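Local coordinates for protein glycosyl hydrolase family 10 (Prevotella bryantii, PDB 4MGQ) that probably cleaves internal beta-1,4-xylosidic linkages of xylans as a whole enzyme, of which this chain is a calcium-binding carbohydrate-binding module, at residues T64-P78 / Q91-E105. Numbering follows the deposited sequence.
Sequences TVWPQGDATQYWPTP and QAFEAKSALKQLRFE
Phe93, on strand 87-94 of one sheet, packs its ring against Pro78 and against Pro67 of strand 64-69 in the other. Its CG sits between backbone N and carbonyl carbon (chi1 69°), which brings the ring against 64-78: Pro78 CD lies over one face, 3.7 Å from the Phe93 ring centroid, while Pro67 CG touches Phe93 CE2 obliquely at 3.6 Å. Pro67 also packs its CB on Leu99 CD1, so this side is tight and apolar. The buried amide of Gln73, at the end of an extended chain, is gripped from both ends: Gln73 NE2 donates to Glu94 O (2.9 Å) and to Pro76 O, both in the amide plane, whereas Gln73 OE1 accepts from Lys96 N (2.8 Å) and a water shared with Ser97 OG.

The Trp66 face is partly exposed yet well packed. Glu105 CG lies 3.6 Å from the centroid of the six-membered ring of Trp66, a CH-pi contact, with Tyr74 on the opposite face. Arg103 NH1 reaches Gln68 OE1 through a bent bond (3.0 Å, 141°), and Arg103 NH2 is salt-bridged to Glu34. Looser is the solvent-exposed turn, where waters lie between Asp70 N and Ala98 O and between Ala71 N and Ser97 OG.

Antiparallel strands 64-69 and 99-105 carry a classic beta bulge, Lys100 N and Gln101 N both donating to Gln68 O, within the beta-sandwich of a carbohydrate-binding module.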
ATOM      1  N   THR A  64      10.233  -0.056  -0.005  1.00  7.56           N
ATOM      2  CA  THR A  64      10.516   1.111  -0.830  1.00  8.15           C
ATOM      3  C   THR A  64       9.304   1.518  -1.669  1.00  8.48           C
ATOM      4  O   THR A  64       8.680   0.670  -2.317  1.00  8.49           O
ATOM      5  CB  THR A  64      11.711   0.824  -1.755  1.00  9.58           C
ATOM      6  OG1 THR A  64      12.852   0.533  -0.948  1.00 12.32           O
ATOM      7  CG2 THR A  64      12.023   2.017  -2.632  1.00 11.07           C
ATOM      8  N   VAL A  65       8.975   2.807  -1.627  1.00  8.59           N
ATOM      9  CA  VAL A  65       7.893   3.364  -2.442  1.00  8.20           C
ATOM     10  C   VAL A  65       8.407   4.545  -3.256  1.00  7.02           C
ATOM     11  O   VAL A  65       8.890   5.522  -2.690  1.00  9.93           O
ATOM     12  CB  VAL A  65       6.696   3.838  -1.585  1.00  7.16           C
ATOM     13  CG1 VAL A  65       5.585   4.354  -2.485  1.00  8.01           C
ATOM     14  CG2 VAL A  65       6.161   2.702  -0.694  1.00  9.03           C
ATOM     15  N   TRP A  66       8.326   4.452  -4.582  1.00  8.84           N
ATOM     16  CA  TRP A  66       8.710   5.565  -5.453  1.00  8.16           C
ATOM     17  C   TRP A  66       7.477   6.143  -6.132  1.00  7.39           C
ATOM     18  O   TRP A  66       6.845   5.456  -6.936  1.00  8.55           O
ATOM     19  CB  TRP A  66       9.701   5.128  -6.543  1.00  9.33           C
ATOM     20  CG  TRP A  66      11.011   4.591  -6.059  1.00  8.32           C
ATOM     21  CD1 TRP A  66      11.674   4.917  -4.906  1.00 10.52           C
ATOM     22  CD2 TRP A  66      11.821   3.627  -6.732  1.00  8.63           C
ATOM     23  NE1 TRP A  66      12.853   4.198  -4.825  1.00  8.62           N
ATOM     24  CE2 TRP A  66      12.960   3.401  -5.935  1.00  8.95           C
ATOM     25  CE3 TRP A  66      11.687   2.925  -7.937  1.00  9.16           C
ATOM     26  CZ2 TRP A  66      13.966   2.506  -6.307  1.00  9.08           C
ATOM     27  CZ3 TRP A  66      12.683   2.042  -8.306  1.00  8.90           C
ATOM     28  CH2 TRP A  66      13.806   1.832  -7.487  1.00 11.63           C
ATOM     29  N   PRO A  67       7.139   7.402  -5.821  1.00  7.14           N
ATOM     30  CA  PRO A  67       6.089   8.089  -6.587  1.00  9.14           C
ATOM     31  C   PRO A  67       6.539   8.300  -8.030  1.00  9.27           C
ATOM     32  O   PRO A  67       7.726   8.497  -8.267  1.00  8.94           O
ATOM     33  CB  PRO A  67       5.937   9.428  -5.866  1.00  9.83           C
ATOM     34  CG  PRO A  67       6.484   9.176  -4.467  1.00 10.00           C
ATOM     35  CD  PRO A  67       7.646   8.233  -4.719  1.00  9.52           C
ATOM     36  N   GLN A  68       5.607   8.285  -8.973  1.00  8.50           N
ATOM     37  CA  GLN A  68       5.981   8.338 -10.380  1.00  8.81           C
ATOM     38  C   GLN A  68       5.047   9.224 -11.188  1.00 11.58           C
ATOM     39  O   GLN A  68       3.832   9.090 -11.103  1.00 12.24           O
ATOM     40  CB  GLN A  68       5.982   6.927 -10.970  1.00  9.82           C
ATOM     41  CG  GLN A  68       6.243   6.892 -12.470  1.00 13.95           C
ATOM     42  CD  GLN A  68       7.726   6.935 -12.799  1.00 17.26           C
ATOM     43  OE1 GLN A  68       8.529   6.199 -12.202  1.00 14.14           O
ATOM     44  NE2 GLN A  68       8.101   7.782 -13.770  1.00 13.89           N
ATOM     45  N   GLY A  69       5.635  10.114 -11.981  1.00 13.36           N
ATOM     46  CA  GLY A  69       4.915  10.850 -13.008  1.00 16.00           C
ATOM     47  C   GLY A  69       5.702  10.730 -14.300  1.00 13.85           C
ATOM     48  O   GLY A  69       6.147   9.641 -14.661  1.00 13.39           O
ATOM     49  N   ASP A  70       5.913  11.844 -14.986  1.00 17.33           N
ATOM     50  CA  ASP A  70       6.796  11.810 -16.145  1.00 16.26           C
ATOM     51  C   ASP A  70       8.225  11.499 -15.710  1.00 16.22           C
ATOM     52  O   ASP A  70       8.987  10.915 -16.468  1.00 15.53           O
ATOM     53  CB  ASP A  70       6.724  13.118 -16.918  1.00 22.37           C
ATOM     54  CG  ASP A  70       5.466  13.208 -17.775  1.00 27.07           C
ATOM     55  OD1 ASP A  70       5.048  12.162 -18.337  1.00 28.62           O
ATOM     56  OD2 ASP A  70       4.902  14.317 -17.884  1.00 33.15           O
ATOM     57  N   ALA A  71       8.581  11.871 -14.482  1.00 14.11           N
ATOM     58  CA  ALA A  71       9.845  11.434 -13.889  1.00 14.24           C
ATOM     59  C   ALA A  71       9.557  10.631 -12.621  1.00 12.46           C
ATOM     60  O   ALA A  71       8.471  10.728 -12.055  1.00 11.45           O
ATOM     61  CB  ALA A  71      10.742  12.620 -13.574  1.00 19.27           C
ATOM     62  N   THR A  72      10.524   9.831 -12.195  1.00 10.07           N
ATOM     63  CA  THR A  72      10.388   9.069 -10.962  1.00  9.26           C
ATOM     64  C   THR A  72      10.912   9.903  -9.802  1.00  9.00           C
ATOM     65  O   THR A  72      11.931  10.583  -9.935  1.00 11.28           O
ATOM     66  CB  THR A  72      11.168   7.733 -11.022  1.00  9.64           C
ATOM     67  OG1 THR A  72      10.839   7.028 -12.226  1.00 14.07           O
ATOM     68  CG2 THR A  72      10.828   6.876  -9.825  1.00  9.47           C
ATOM     69  N   GLN A  73      10.220   9.875  -8.665  1.00  8.65           N
ATOM     70  CA  GLN A  73      10.730  10.559  -7.484  1.00  8.89           C
ATOM     71  C   GLN A  73      11.349   9.545  -6.533  1.00  9.79           C
ATOM     72  O   GLN A  73      10.635   8.761  -5.896  1.00 10.59           O
ATOM     73  CB  GLN A  73       9.624  11.352  -6.781  1.00  9.97           C
ATOM     74  CG  GLN A  73      10.149  12.197  -5.631  1.00  8.69           C
ATOM     75  CD  GLN A  73       9.188  13.296  -5.200  1.00 11.25           C
ATOM     76  OE1 GLN A  73       8.638  14.019  -6.035  1.00 11.13           O
ATOM     77  NE2 GLN A  73       9.007  13.443  -3.885  1.00  9.17           N
ATOM     78  N   TYR A  74      12.681   9.535  -6.468  1.00 10.20           N
ATOM     79  CA  TYR A  74      13.394   8.590  -5.610  1.00  9.43           C
ATOM     80  C   TYR A  74      13.602   9.143  -4.212  1.00  9.91           C
ATOM     81  O   TYR A  74      13.846   8.384  -3.277  1.00  9.47           O
ATOM     82  CB  TYR A  74      14.748   8.221  -6.225  1.00  8.74           C
ATOM     83  CG  TYR A  74      14.600   7.547  -7.559  1.00  7.76           C
ATOM     84  CD1 TYR A  74      14.103   6.256  -7.657  1.00  8.25           C
ATOM     85  CD2 TYR A  74      14.934   8.215  -8.732  1.00 10.51           C
ATOM     86  CE1 TYR A  74      13.947   5.639  -8.894  1.00  8.69           C
ATOM     87  CE2 TYR A  74      14.793   7.617  -9.954  1.00  9.94           C
ATOM     88  CZ  TYR A  74      14.299   6.336 -10.036  1.00  9.96           C
ATOM     89  OH  TYR A  74      14.151   5.759 -11.273  1.00 10.03           O
ATOM     90  N   TRP A  75      13.502  10.462  -4.082  1.00 10.16           N
ATOM     91  CA  TRP A  75      13.645  11.149  -2.794  1.00 12.14           C
ATOM     92  C   TRP A  75      13.021  12.531  -2.890  1.00 13.84           C
ATOM     93  O   TRP A  75      13.227  13.231  -3.885  1.00 13.62           O
ATOM     94  CB  TRP A  75      15.125  11.274  -2.393  1.00 11.66           C
ATOM     95  CG  TRP A  75      15.311  11.819  -1.006  1.00 13.48           C
ATOM     96  CD1 TRP A  75      15.180  13.119  -0.608  1.00 17.19           C
ATOM     97  CD2 TRP A  75      15.636  11.072   0.166  1.00 14.15           C
ATOM     98  NE1 TRP A  75      15.407  13.224   0.742  1.00 22.24           N
ATOM     99  CE2 TRP A  75      15.690  11.981   1.241  1.00 16.37           C
ATOM    100  CE3 TRP A  75      15.891   9.723   0.412  1.00 13.99           C
ATOM    101  CZ2 TRP A  75      15.990  11.582   2.541  1.00 21.54           C
ATOM    102  CZ3 TRP A  75      16.182   9.327   1.706  1.00 22.02           C
ATOM    103  CH2 TRP A  75      16.231  10.254   2.752  1.00 22.65           C
ATOM    104  N   PRO A  76      12.236  12.936  -1.873  1.00 11.30           N
ATOM    105  CA  PRO A  76      11.788  12.175  -0.705  1.00 11.23           C
ATOM    106  C   PRO A  76      10.610  11.287  -1.069  1.00 13.05           C
ATOM    107  O   PRO A  76       9.895  11.581  -2.024  1.00 11.22           O
ATOM    108  CB  PRO A  76      11.358  13.262   0.278  1.00 13.61           C
ATOM    109  CG  PRO A  76      10.832  14.347  -0.615  1.00 14.40           C
ATOM    110  CD  PRO A  76      11.696  14.309  -1.866  1.00 13.14           C
ATOM    111  N   THR A  77      10.408  10.219  -0.311  1.00 10.65           N
ATOM    112  CA  THR A  77       9.357   9.268  -0.602  1.00 10.54           C
ATOM    113  C   THR A  77       8.641   8.862   0.676  1.00  8.27           C
ATOM    114  O   THR A  77       9.130   9.141   1.772  1.00  9.54           O
ATOM    115  CB  THR A  77       9.916   7.996  -1.255  1.00 11.65           C
ATOM    116  OG1 THR A  77      10.725   7.309  -0.297  1.00 10.12           O
ATOM    117  CG2 THR A  77      10.733   8.309  -2.508  1.00 11.13           C
ATOM    118  N   PRO A  78       7.487   8.184   0.541  1.00  8.01           N
ATOM    119  CA  PRO A  78       6.847   7.617   1.727  1.00  9.00           C
ATOM    120  C   PRO A  78       7.330   6.200   2.036  1.00  7.73           C
ATOM    121  O   PRO A  78       6.571   5.407   2.584  1.00  9.52           O
ATOM    122  CB  PRO A  78       5.368   7.614   1.350  1.00  8.12           C
ATOM    123  CG  PRO A  78       5.378   7.389  -0.151  1.00  8.31           C
ATOM    124  CD  PRO A  78       6.624   8.100  -0.656  1.00  8.46           C
ATOM    125  N   GLN A  91       4.036   8.189   6.797  1.00 11.52           N
ATOM    126  CA  GLN A  91       5.211   8.811   6.196  1.00 10.99           C
ATOM    127  C   GLN A  91       4.807   9.937   5.261  1.00 11.91           C
ATOM    128  O   GLN A  91       4.102   9.713   4.281  1.00 10.73           O
ATOM    129  CB  GLN A  91       6.053   7.784   5.425  1.00 11.90           C
ATOM    130  CG  GLN A  91       6.713   6.713   6.284  1.00 15.30           C
ATOM    131  CD  GLN A  91       7.763   7.275   7.231  1.00 20.17           C
ATOM    132  OE1 GLN A  91       8.355   8.328   6.980  1.00 21.48           O
ATOM    133  NE2 GLN A  91       7.991   6.571   8.335  1.00 27.33           N
ATOM    134  N   ALA A  92       5.287  11.138   5.561  1.00 13.67           N
ATOM    135  CA  ALA A  92       5.000  12.305   4.739  1.00 10.54           C
ATOM    136  C   ALA A  92       6.133  12.554   3.755  1.00 11.62           C
ATOM    137  O   ALA A  92       7.291  12.224   4.024  1.00 13.84           O
ATOM    138  CB  ALA A  92       4.782  13.523   5.609  1.00 12.94           C
ATOM    139  N   PHE A  93       5.795  13.149   2.620  1.00  9.93           N
ATOM    140  CA  PHE A  93       6.795  13.516   1.618  1.00 11.85           C
ATOM    141  C   PHE A  93       6.224  14.623   0.734  1.00 13.00           C
ATOM    142  O   PHE A  93       5.024  14.633   0.447  1.00 10.70           O
ATOM    143  CB  PHE A  93       7.191  12.297   0.771  1.00 11.53           C
ATOM    144  CG  PHE A  93       6.093  11.820  -0.147  1.00  9.84           C
ATOM    145  CD1 PHE A  93       5.036  11.057   0.347  1.00  9.69           C
ATOM    146  CD2 PHE A  93       6.093  12.171  -1.485  1.00 10.55           C
ATOM    147  CE1 PHE A  93       4.007  10.640  -0.487  1.00 10.00           C
ATOM    148  CE2 PHE A  93       5.070  11.756  -2.318  1.00 10.14           C
ATOM    149  CZ  PHE A  93       4.029  10.986  -1.819  1.00  9.94           C
ATOM    150  N   GLU A  94       7.075  15.552   0.309  1.00  9.74           N
ATOM    151  CA  GLU A  94       6.658  16.601  -0.613  1.00 10.93           C
ATOM    152  C   GLU A  94       6.835  16.163  -2.061  1.00 12.20           C
ATOM    153  O   GLU A  94       7.917  15.724  -2.453  1.00 11.97           O
ATOM    154  CB  GLU A  94       7.454  17.884  -0.366  1.00 15.90           C
ATOM    155  CG  GLU A  94       7.109  19.005  -1.329  1.00 15.42           C
ATOM    156  CD  GLU A  94       8.068  20.187  -1.241  1.00 26.25           C
ATOM    157  OE1 GLU A  94       8.900  20.229  -0.313  1.00 30.19           O
ATOM    158  OE2 GLU A  94       7.996  21.070  -2.114  1.00 33.45           O
ATOM    159  N   ALA A  95       5.771  16.264  -2.847  1.00 10.36           N
ATOM    160  CA  ALA A  95       5.861  16.010  -4.276  1.00  9.97           C
ATOM    161  C   ALA A  95       6.740  17.076  -4.911  1.00 12.72           C
ATOM    162  O   ALA A  95       6.591  18.257  -4.611  1.00 15.25           O
ATOM    163  CB  ALA A  95       4.479  16.008  -4.908  1.00 11.34           C
ATOM    164  N   LYS A  96       7.659  16.666  -5.780  1.00 11.38           N
ATOM    165  CA  LYS A  96       8.538  17.625  -6.444  1.00 12.58           C
ATOM    166  C   LYS A  96       8.145  17.823  -7.907  1.00 15.03           C
ATOM    167  O   LYS A  96       8.811  18.554  -8.643  1.00 16.21           O
ATOM    168  CB  LYS A  96      10.000  17.171  -6.357  1.00 12.91           C
ATOM    169  CG  LYS A  96      10.496  16.911  -4.945  1.00 16.36           C
ATOM    170  CD  LYS A  96      10.476  18.163  -4.081  1.00 17.69           C
ATOM    171  CE  LYS A  96      11.134  17.882  -2.730  1.00 20.88           C
ATOM    172  NZ  LYS A  96      11.061  19.039  -1.800  1.00 31.12           N
ATOM    173  N   SER A  97       7.069  17.159  -8.319  1.00 12.89           N
ATOM    174  CA  SER A  97       6.541  17.238  -9.676  1.00 14.28           C
ATOM    175  C   SER A  97       5.139  16.662  -9.649  1.00 15.88           C
ATOM    176  O   SER A  97       4.678  16.217  -8.600  1.00 14.29           O
ATOM    177  CB  SER A  97       7.415  16.470 -10.671  1.00 15.02           C
ATOM    178  OG  SER A  97       7.347  15.070 -10.443  1.00 16.58           O
ATOM    179  N   ALA A  98       4.453  16.671 -10.784  1.00 15.13           N
ATOM    180  CA  ALA A  98       3.146  16.027 -10.859  1.00 15.45           C
ATOM    181  C   ALA A  98       3.323  14.512 -10.878  1.00 13.91           C
ATOM    182  O   ALA A  98       3.971  13.973 -11.772  1.00 16.26           O
ATOM    183  CB  ALA A  98       2.388  16.491 -12.092  1.00 18.43           C
ATOM    184  N   LEU A  99       2.745  13.827  -9.897  1.00 11.62           N
ATOM    185  CA  LEU A  99       2.925  12.383  -9.752  1.00 11.56           C
ATOM    186  C   LEU A  99       1.579  11.675  -9.792  1.00 10.53           C
ATOM    187  O   LEU A  99       0.636  12.109  -9.122  1.00 13.53           O
ATOM    188  CB  LEU A  99       3.653  12.072  -8.439  1.00 10.77           C
ATOM    189  CG  LEU A  99       4.981  12.806  -8.234  1.00 11.92           C
ATOM    190  CD1 LEU A  99       5.308  12.930  -6.757  1.00 12.15           C
ATOM    191  CD2 LEU A  99       6.100  12.084  -8.984  1.00 13.57           C
ATOM    192  N   LYS A 100       1.474  10.601 -10.566  1.00 10.01           N
ATOM    193  CA  LYS A 100       0.182   9.949 -10.740  1.00 10.85           C
ATOM    194  C   LYS A 100       0.122   8.513 -10.217  1.00 11.38           C
ATOM    195  O   LYS A 100      -0.953   7.916 -10.185  1.00 10.99           O
ATOM    196  CB  LYS A 100      -0.214   9.966 -12.216  1.00 17.30           C
ATOM    197  CG  LYS A 100       0.586   9.033 -13.072  1.00 18.97           C
ATOM    198  CD  LYS A 100      -0.013   8.899 -14.477  1.00 25.14           C
ATOM    199  CE  LYS A 100      -0.113  10.252 -15.168  1.00 32.38           C
ATOM    200  NZ  LYS A 100       1.203  10.970 -15.222  1.00 36.79           N
ATOM    201  N   GLN A 101       1.264   7.962  -9.798  1.00  9.94           N
ATOM    202  CA  GLN A 101       1.329   6.559  -9.392  1.00  9.49           C
ATOM    203  C   GLN A 101       2.274   6.362  -8.201  1.00  8.76           C
ATOM    204  O   GLN A 101       3.279   7.058  -8.091  1.00  9.73           O
ATOM    205  CB  GLN A 101       1.779   5.694 -10.573  1.00 12.83           C
ATOM    206  CG  GLN A 101       1.818   4.202 -10.287  1.00 14.09           C
ATOM    207  CD  GLN A 101       2.237   3.376 -11.494  1.00 16.70           C
ATOM    208  OE1 GLN A 101       3.344   3.516 -12.001  1.00 20.19           O
ATOM    209  NE2 GLN A 101       1.339   2.527 -11.965  1.00 22.89           N
ATOM    210  N   LEU A 102       1.929   5.438  -7.302  1.00  7.70           N
ATOM    211  CA  LEU A 102       2.867   4.980  -6.274  1.00  7.61           C
ATOM    212  C   LEU A 102       3.388   3.613  -6.670  1.00  6.53           C
ATOM    213  O   LEU A 102       2.608   2.679  -6.850  1.00  8.24           O
ATOM    214  CB  LEU A 102       2.202   4.887  -4.891  1.00  6.63           C
ATOM    215  CG  LEU A 102       1.663   6.185  -4.303  1.00  8.52           C
ATOM    216  CD1 LEU A 102       1.139   5.920  -2.884  1.00 10.17           C
ATOM    217  CD2 LEU A 102       2.718   7.254  -4.296  1.00  7.88           C
ATOM    218  N   ARG A 103       4.707   3.494  -6.788  1.00  7.38           N
ATOM    219  CA  ARG A 103       5.342   2.211  -7.096  1.00  5.24           C
ATOM    220  C   ARG A 103       5.913   1.581  -5.836  1.00  6.76           C
ATOM    221  O   ARG A 103       6.856   2.119  -5.269  1.00  7.82           O
ATOM    222  CB  ARG A 103       6.470   2.395  -8.123  1.00  6.32           C
ATOM    223  CG  ARG A 103       5.998   2.986  -9.469  1.00  7.91           C
ATOM    224  CD  ARG A 103       7.166   3.392 -10.372  1.00  7.72           C
ATOM    225  NE  ARG A 103       8.107   2.285 -10.558  1.00  8.40           N
ATOM    226  CZ  ARG A 103       9.362   2.452 -10.973  1.00  9.05           C
ATOM    227  NH1 ARG A 103       9.821   3.671 -11.244  1.00  8.16           N
ATOM    228  NH2 ARG A 103      10.163   1.405 -11.094  1.00  9.26           N
ATOM    229  N   PHE A 104       5.345   0.455  -5.405  1.00  7.58           N
ATOM    230  CA  PHE A 104       5.911  -0.315  -4.302  1.00  7.74           C
ATOM    231  C   PHE A 104       6.969  -1.251  -4.883  1.00  6.99           C
ATOM    232  O   PHE A 104       6.656  -2.145  -5.666  1.00  9.15           O
ATOM    233  CB  PHE A 104       4.828  -1.108  -3.546  1.00  7.02           C
ATOM    234  CG  PHE A 104       3.896  -0.252  -2.719  1.00  8.31           C
ATOM    235  CD1 PHE A 104       2.977   0.599  -3.328  1.00  8.98           C
ATOM    236  CD2 PHE A 104       3.910  -0.329  -1.329  1.00  9.58           C
ATOM    237  CE1 PHE A 104       2.107   1.379  -2.568  1.00  7.66           C
ATOM    238  CE2 PHE A 104       3.028   0.443  -0.551  1.00  8.39           C
ATOM    239  CZ  PHE A 104       2.131   1.300  -1.172  1.00  9.65           C
ATOM    240  N   GLU A 105       8.223  -1.031  -4.505  1.00  8.18           N
ATOM    241  CA  GLU A 105       9.345  -1.811  -5.029  1.00  9.27           C
ATOM    242  C   GLU A 105       9.615  -3.005  -4.134  1.00 11.51           C
ATOM    243  O   GLU A 105      10.208  -2.860  -3.062  1.00 17.54           O
ATOM    244  CB  GLU A 105      10.583  -0.933  -5.130  1.00 11.20           C
ATOM    245  CG  GLU A 105      10.369   0.292  -6.002  1.00 10.65           C
ATOM    246  CD  GLU A 105      10.044  -0.092  -7.427  1.00 15.64           C
ATOM    247  OE1 GLU A 105      10.860  -0.812  -8.048  1.00 12.28           O
ATOM    248  OE2 GLU A 105       8.966   0.297  -7.924  1.00 12.10           O
TER
HETATM  249  O   HOH W   1      11.152  -2.663  -0.762  1.00 17.64           O
HETATM  250  O   HOH W   2       4.642  14.511 -14.095  1.00 26.83           O
HETATM  251  O   HOH W   3       7.347  13.898 -12.704  1.00 24.69           O
HETATM  252  O   HOH W   4       9.309  14.449  -8.730  1.00 14.82           O
HETATM  253  O   HOH W   5       9.947  11.466   3.228  1.00 23.04           O